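Local coordinates for protein allantoicase (Saccharomyces cerevisiae, PDB 1O59) that catalyses the hydrolysis of allantoate to (S)-ureidoglycolate and urea, a step in the use of purines as secondary nitrogen sources, at residues G265-F270 / S331-H336; F16-E21 / S158-F163. All blocks are in the same frame, centred on the assembly; numbering follows the deposited sequence.

Interaction 1 (G265-F270 / S331-H336); sequences GRESSF and SIRVSH
S268 meets the 331-336 loop with both its amide and its hydroxyl. Its N donates to V334 O at 2.9 Å in a nearly straight bond (N-H...O 162°), coming in somewhat tilted from the carbonyl plane. A chi1 of 82° sets OG between the backbone N and the carbonyl carbon of its own residue, turned to the facing chain, where it accepts from V334 N at 3.0 Å and donates to I332 O. That second bond is modelled very short, and its exact length is doubtful. The buried hydroxyl is thus used in both senses, and V334 CG2 lies against OG as its apolar neighbour. One residue on, S269 O receives I332 N in a weak, bent bond.

The side chain of R333 runs along the other loop. Its CB meets S268 O and E267 OE2, both on the same side of it, and CG follows the same two atoms, 3.3 Å from S268 O and 3.6 Å from E267 OE2. The chain then bends at chi2 (88°), carrying NE to 4.0 Å from S269 CA and NH2 alongside S269 CB. Its guanidinium therefore lies obliquely by S269 rather than gripping the carboxylate of E267: R333 NH1 and E267 OE2 remain 5.0 Å apart, at most a long-range attraction, not a salt bridge. At the far end F270 CD1 approaches S331 N and OG.

Both loops cross from one antiparallel sheet to the other in a β-sandwich, consistent with the galactose-binding-domain clan: 265-270 leads from strand 258-263 to strand 270-277, and the loop 331-336 leads back from strand 323-331 to strand 336-342. I332 and V334 turn away to pack on I271 of strand 270-277, while S269 and F270 form a classic β bulge opposite the C-terminal Y355.

Interaction 2 (F16-E21 / S158-F163); sequences FSLADE and SQRHLF
F16 N donates to L162 O at 2.7 Å (N-H...O 155°), the donor lying in the carbonyl plane. The bond belongs to the antiparallel pairing of the short N-terminal strand 14-16 with strand 160-164, whose other flank is held by strand 105-113. A water fills in beside it, donating to F16 O at 2.8 Å and accepting from L162 N, so the backbones are joined once directly and once through solvent. The side chains of this pair touch near their roots, F16 CB to L162 CB, while L162 O sits at the edge of the F16 ring, in its plane.

Past F16 the chain makes a short 3-10 turn and enters helix 21-31. From the start of this helix E21 reaches back with an extended chain, its CG anti to the backbone N (chi1 -169°) and packed 4.0 Å from L162 CD1. R160 takes the carboxylate end-on, with one nitrogen for each oxygen: NH1 to E21 OE1 at 2.9 Å and NH2 to E21 OE2 at 3.1 Å. The two groups are not coplanar, their planes being 57° apart, and both oxygens are met from above the carboxylate plane. R160 NE has a second acidic partner in E111 of strand 105-113, so the guanidinium links two carboxylates. An alanine at E21 would remove the carboxylate and CG, and would probably leave R160 NH1 and NH2 without this acidic partner, thin the packing on L162 CD1 and tie the start of the helix more weakly to the strand.

F24, farther along the helix, covers both F16 and L162. On the side of the 3-10 turn, the L18 side chain crosses R160 at about a right angle, bringing CD1 to 3.3 Å from R160 NH1.

In the fold
From the N terminus, strand 14-16 and the start of helix 21-31 come first, and interaction 2 closes a loop of 136 residues when the chain returns along strand 160-164. This fastens the N-terminal strand and the start of helix 21-31 to the sheet that contains strands 160-164 and 105-113. The chain then passes into the second repeat, where interaction 1 opens at 265-270 and closes 60 residues later at 331-336, joining two loops that connect the same pair of sheets. The contacts follow in series, neither nested nor crossed. They lie on opposite sides of the chain's centre, with their own centres about 35 Å apart and nearest atoms about 18 Å apart.

Interaction 1 (G265-F270 / S331-H336)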
loop_
_atom_site.group_PDB
_atom_site.type_symbol
_atom_site.label_atom_id
_atom_site.label_comp_id
_atom_site.label_asym_id
_atom_site.label_seq_id
_atom_site.Cartn_x
_atom_site.Cartn_y
_atom_site.Cartn_z
ATOM N N GLY A 265 3.262 -3.396 13.815
ATOM C CA GLY A 265 2.405 -4.547 13.570
ATOM C C GLY A 265 1.878 -5.165 14.841
ATOM O O GLY A 265 0.888 -5.888 14.813
ATOM N N ARG A 266 2.539 -4.837 15.946
ATOM C CA ARG A 266 2.308 -5.380 17.277
ATOM C C ARG A 266 2.806 -4.320 18.270
ATOM O O ARG A 266 3.719 -3.570 17.970
ATOM C CB ARG A 266 3.218 -6.592 17.451
ATOM C CG ARG A 266 2.604 -7.799 17.961
ATOM C CD ARG A 266 3.434 -8.548 19.002
ATOM N NE ARG A 266 4.811 -9.008 18.699
ATOM C CZ ARG A 266 5.153 -10.041 17.909
ATOM N NH1 ARG A 266 4.261 -10.692 17.163
ATOM N NH2 ARG A 266 6.431 -10.388 17.834
ATOM N N GLU A 267 2.274 -4.293 19.475
ATOM C CA GLU A 267 2.943 -3.568 20.571
ATOM C C GLU A 267 4.261 -4.294 20.928
ATOM O O GLU A 267 4.275 -5.498 21.180
ATOM C CB GLU A 267 2.011 -3.472 21.789
ATOM C CG GLU A 267 2.635 -2.865 23.043
ATOM C CD GLU A 267 1.778 -3.072 24.270
ATOM O OE1 GLU A 267 0.567 -2.782 24.140
ATOM O OE2 GLU A 267 2.297 -3.533 25.334
ATOM N N SER A 268 5.364 -3.549 20.934
ATOM C CA SER A 268 6.674 -4.088 21.301
ATOM C C SER A 268 6.755 -4.479 22.784
ATOM O O SER A 268 5.995 -3.977 23.621
ATOM C CB SER A 268 7.770 -3.062 21.015
ATOM O OG SER A 268 7.879 -2.111 22.070
ATOM N N SER A 269 7.664 -5.405 23.077
ATOM C CA SER A 269 8.142 -5.669 24.436
ATOM C C SER A 269 9.643 -5.380 24.524
ATOM O O SER A 269 10.160 -5.042 25.583
ATOM C CB SER A 269 7.893 -7.118 24.796
ATOM O OG SER A 269 6.719 -7.586 24.158
ATOM N N PHE A 270 10.330 -5.529 23.398
ATOM C CA PHE A 270 11.743 -5.244 23.279
ATOM C C PHE A 270 12.024 -4.641 21.917
ATOM O O PHE A 270 11.433 -5.062 20.921
ATOM C CB PHE A 270 12.509 -6.545 23.401
ATOM C CG PHE A 270 14.001 -6.378 23.431
ATOM C CD1 PHE A 270 14.633 -5.839 24.556
ATOM C CD2 PHE A 270 14.783 -6.813 22.362
ATOM C CE1 PHE A 270 16.025 -5.716 24.604
ATOM C CE2 PHE A 270 16.168 -6.699 22.397
ATOM C CZ PHE A 270 16.798 -6.152 23.521
ATOM N N SER A 331 14.151 -2.903 26.547
ATOM C CA SER A 331 12.864 -3.453 26.907
ATOM C C SER A 331 11.935 -2.269 27.040
ATOM O O SER A 331 12.077 -1.455 27.950
ATOM C CB SER A 331 12.968 -4.245 28.201
ATOM O OG SER A 331 14.083 -5.107 28.128
ATOM N N ILE A 332 11.033 -2.151 26.074
ATOM C CA ILE A 332 10.083 -1.060 26.033
ATOM C C ILE A 332 8.807 -1.472 25.317
ATOM O O ILE A 332 8.843 -2.234 24.342
ATOM C CB ILE A 332 10.710 0.184 25.357
ATOM C CG1 ILE A 332 9.909 1.431 25.696
ATOM C CG2 ILE A 332 10.834 0.021 23.840
ATOM C CD1 ILE A 332 10.733 2.644 25.562
ATOM N N ARG A 333 7.684 -0.969 25.821
ATOM C CA ARG A 333 6.384 -1.238 25.241
ATOM C C ARG A 333 5.869 -0.035 24.480
ATOM O O ARG A 333 5.403 0.928 25.070
ATOM C CB ARG A 333 5.392 -1.656 26.309
ATOM C CG ARG A 333 5.586 -3.095 26.806
ATOM C CD ARG A 333 6.566 -3.244 27.977
ATOM N NE ARG A 333 7.042 -4.622 28.146
ATOM C CZ ARG A 333 6.320 -5.631 28.646
ATOM N NH1 ARG A 333 5.058 -5.440 29.021
ATOM N NH2 ARG A 333 6.861 -6.849 28.766
ATOM N N VAL A 334 5.964 -0.103 23.154
ATOM C CA VAL A 334 5.482 0.970 22.299
ATOM C C VAL A 334 4.651 0.382 21.175
ATOM O O VAL A 334 4.895 -0.722 20.732
ATOM C CB VAL A 334 6.634 1.853 21.735
ATOM C CG1 VAL A 334 7.406 2.532 22.879
ATOM C CG2 VAL A 334 7.569 1.070 20.877
ATOM N N SER A 335 3.668 1.154 20.738
ATOM C CA SER A 335 2.705 0.756 19.728
ATOM C C SER A 335 2.940 1.475 18.413
ATOM O O SER A 335 2.527 0.995 17.358
ATOM C CB SER A 335 1.300 1.111 20.223
ATOM O OG SER A 335 1.234 2.489 20.549
ATOM N N HIS A 336 3.540 2.658 18.514
ATOM C CA HIS A 336 3.805 3.543 17.386
ATOM C C HIS A 336 5.217 4.059 17.484
ATOM O O HIS A 336 5.774 4.140 18.587
ATOM C CB HIS A 336 2.857 4.733 17.437
ATOM C CG HIS A 336 1.424 4.355 17.266
ATOM N ND1 HIS A 336 0.713 3.717 18.244
ATOM C CD2 HIS A 336 0.589 4.474 16.206
ATOM C CE1 HIS A 336 -0.513 3.482 17.809
ATOM N NE2 HIS A 336 -0.612 3.929 16.571
#

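Interaction 2 (F16-E21 / S158-F163)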
loop_
_atom_site.group_PDB
_atom_site.type_symbol
_atom_site.label_atom_id
_atom_site.label_comp_id
_atom_site.label_asym_id
_atom_site.label_seq_id
_atom_site.Cartn_x
_atom_site.Cartn_y
_atom_site.Cartn_z
ATOM N N PHE A 16 -16.737 7.253 -2.150
ATOM C CA PHE A 16 -16.271 8.556 -1.757
ATOM C C PHE A 16 -15.876 9.433 -2.940
ATOM O O PHE A 16 -15.097 9.024 -3.792
ATOM C CB PHE A 16 -15.064 8.411 -0.849
ATOM C CG PHE A 16 -15.401 7.995 0.525
ATOM C CD1 PHE A 16 -15.720 6.680 0.796
ATOM C CD2 PHE A 16 -15.378 8.908 1.560
ATOM C CE1 PHE A 16 -16.013 6.271 2.074
ATOM C CE2 PHE A 16 -15.676 8.515 2.842
ATOM C CZ PHE A 16 -16.000 7.190 3.103
ATOM N N SER A 17 -16.408 10.657 -2.950
ATOM C CA SER A 17 -15.971 11.698 -3.864
ATOM C C SER A 17 -14.488 11.968 -3.669
ATOM O O SER A 17 -13.921 11.733 -2.603
ATOM C CB SER A 17 -16.744 13.000 -3.643
ATOM O OG SER A 17 -18.082 12.748 -3.220
ATOM N N LEU A 18 -13.878 12.478 -4.729
ATOM C CA LEU A 18 -12.479 12.851 -4.740
ATOM C C LEU A 18 -12.231 13.956 -3.694
ATOM O O LEU A 18 -11.244 13.928 -2.944
ATOM C CB LEU A 18 -12.125 13.327 -6.161
ATOM C CG LEU A 18 -10.711 13.124 -6.722
ATOM C CD1 LEU A 18 -10.127 11.723 -6.475
ATOM C CD2 LEU A 18 -10.752 13.454 -8.227
ATOM N N ALA A 19 -13.160 14.901 -3.626
ATOM C CA ALA A 19 -13.085 15.960 -2.639
ATOM C C ALA A 19 -13.007 15.428 -1.198
ATOM O O ALA A 19 -12.568 16.145 -0.294
ATOM C CB ALA A 19 -14.267 16.903 -2.794
ATOM N N ASP A 20 -13.419 14.170 -1.014
ATOM C CA ASP A 20 -13.508 13.520 0.312
ATOM C C ASP A 20 -12.487 12.404 0.528
ATOM O O ASP A 20 -12.641 11.583 1.434
ATOM C CB ASP A 20 -14.934 12.985 0.521
ATOM C CG ASP A 20 -15.972 14.101 0.509
ATOM O OD1 ASP A 20 -15.614 15.257 0.840
ATOM O OD2 ASP A 20 -17.162 13.928 0.177
ATOM N N GLU A 21 -11.429 12.400 -0.279
ATOM C CA GLU A 21 -10.366 11.411 -0.140
ATOM C C GLU A 21 -9.725 11.385 1.252
ATOM O O GLU A 21 -9.359 10.321 1.737
ATOM C CB GLU A 21 -9.299 11.600 -1.223
ATOM C CG GLU A 21 -8.307 10.447 -1.290
ATOM C CD GLU A 21 -7.426 10.473 -2.540
ATOM O OE1 GLU A 21 -7.595 11.355 -3.416
ATOM O OE2 GLU A 21 -6.565 9.584 -2.656
ATOM N N SER A 158 -13.059 7.522 -17.101
ATOM C CA SER A 158 -11.874 8.289 -16.756
ATOM C C SER A 158 -11.934 8.931 -15.379
ATOM O O SER A 158 -11.766 10.109 -15.253
ATOM C CB SER A 158 -11.618 9.369 -17.821
ATOM O OG SER A 158 -10.352 9.973 -17.605
ATOM N N GLN A 159 -12.131 8.130 -14.344
ATOM C CA GLN A 159 -12.169 8.652 -13.005
ATOM C C GLN A 159 -11.862 7.622 -11.946
ATOM O O GLN A 159 -11.929 6.424 -12.171
ATOM C CB GLN A 159 -13.543 9.231 -12.730
ATOM C CG GLN A 159 -14.631 8.177 -12.632
ATOM C CD GLN A 159 -16.001 8.785 -12.690
ATOM O OE1 GLN A 159 -16.516 9.070 -13.785
ATOM N NE2 GLN A 159 -16.604 9.004 -11.516
ATOM N N ARG A 160 -11.569 8.140 -10.760
ATOM C CA ARG A 160 -11.245 7.331 -9.587
ATOM C C ARG A 160 -12.520 7.023 -8.820
ATOM O O ARG A 160 -13.392 7.872 -8.687
ATOM C CB ARG A 160 -10.263 8.082 -8.689
ATOM C CG ARG A 160 -9.007 8.492 -9.445
ATOM C CD ARG A 160 -7.969 9.183 -8.629
ATOM N NE ARG A 160 -7.579 8.370 -7.491
ATOM C CZ ARG A 160 -7.274 8.857 -6.301
ATOM N NH1 ARG A 160 -7.293 10.155 -6.065
ATOM N NH2 ARG A 160 -6.939 8.029 -5.334
ATOM N N HIS A 161 -12.637 5.793 -8.347
ATOM C CA HIS A 161 -13.749 5.410 -7.513
ATOM C C HIS A 161 -13.151 4.814 -6.262
ATOM O O HIS A 161 -12.379 3.849 -6.337
ATOM C CB HIS A 161 -14.660 4.376 -8.185
ATOM C CG HIS A 161 -15.033 4.699 -9.597
ATOM N ND1 HIS A 161 -14.157 4.539 -10.651
ATOM C CD2 HIS A 161 -16.203 5.124 -10.134
ATOM C CE1 HIS A 161 -14.770 4.868 -11.777
ATOM N NE2 HIS A 161 -16.013 5.221 -11.492
ATOM N N LEU A 162 -13.539 5.385 -5.128
ATOM C CA LEU A 162 -13.026 5.041 -3.822
ATOM C C LEU A 162 -14.167 4.419 -3.048
ATOM O O LEU A 162 -15.187 5.086 -2.749
ATOM C CB LEU A 162 -12.537 6.309 -3.126
ATOM C CG LEU A 162 -11.552 7.177 -3.922
ATOM C CD1 LEU A 162 -11.216 8.425 -3.146
ATOM C CD2 LEU A 162 -10.275 6.410 -4.257
ATOM N N PHE A 163 -14.008 3.134 -2.734
ATOM C CA PHE A 163 -15.081 2.367 -2.075
ATOM C C PHE A 163 -14.642 1.665 -0.766
ATOM O O PHE A 163 -13.477 1.259 -0.574
ATOM C CB PHE A 163 -15.742 1.373 -3.055
ATOM C CG PHE A 163 -14.776 0.423 -3.679
ATOM C CD1 PHE A 163 -14.149 0.747 -4.886
ATOM C CD2 PHE A 163 -14.454 -0.779 -3.030
ATOM C CE1 PHE A 163 -13.219 -0.127 -5.463
ATOM C CE2 PHE A 163 -13.525 -1.657 -3.560
ATOM C CZ PHE A 163 -12.892 -1.336 -4.801
HETATM O O HOH W 1 -15.711 6.967 -5.556
#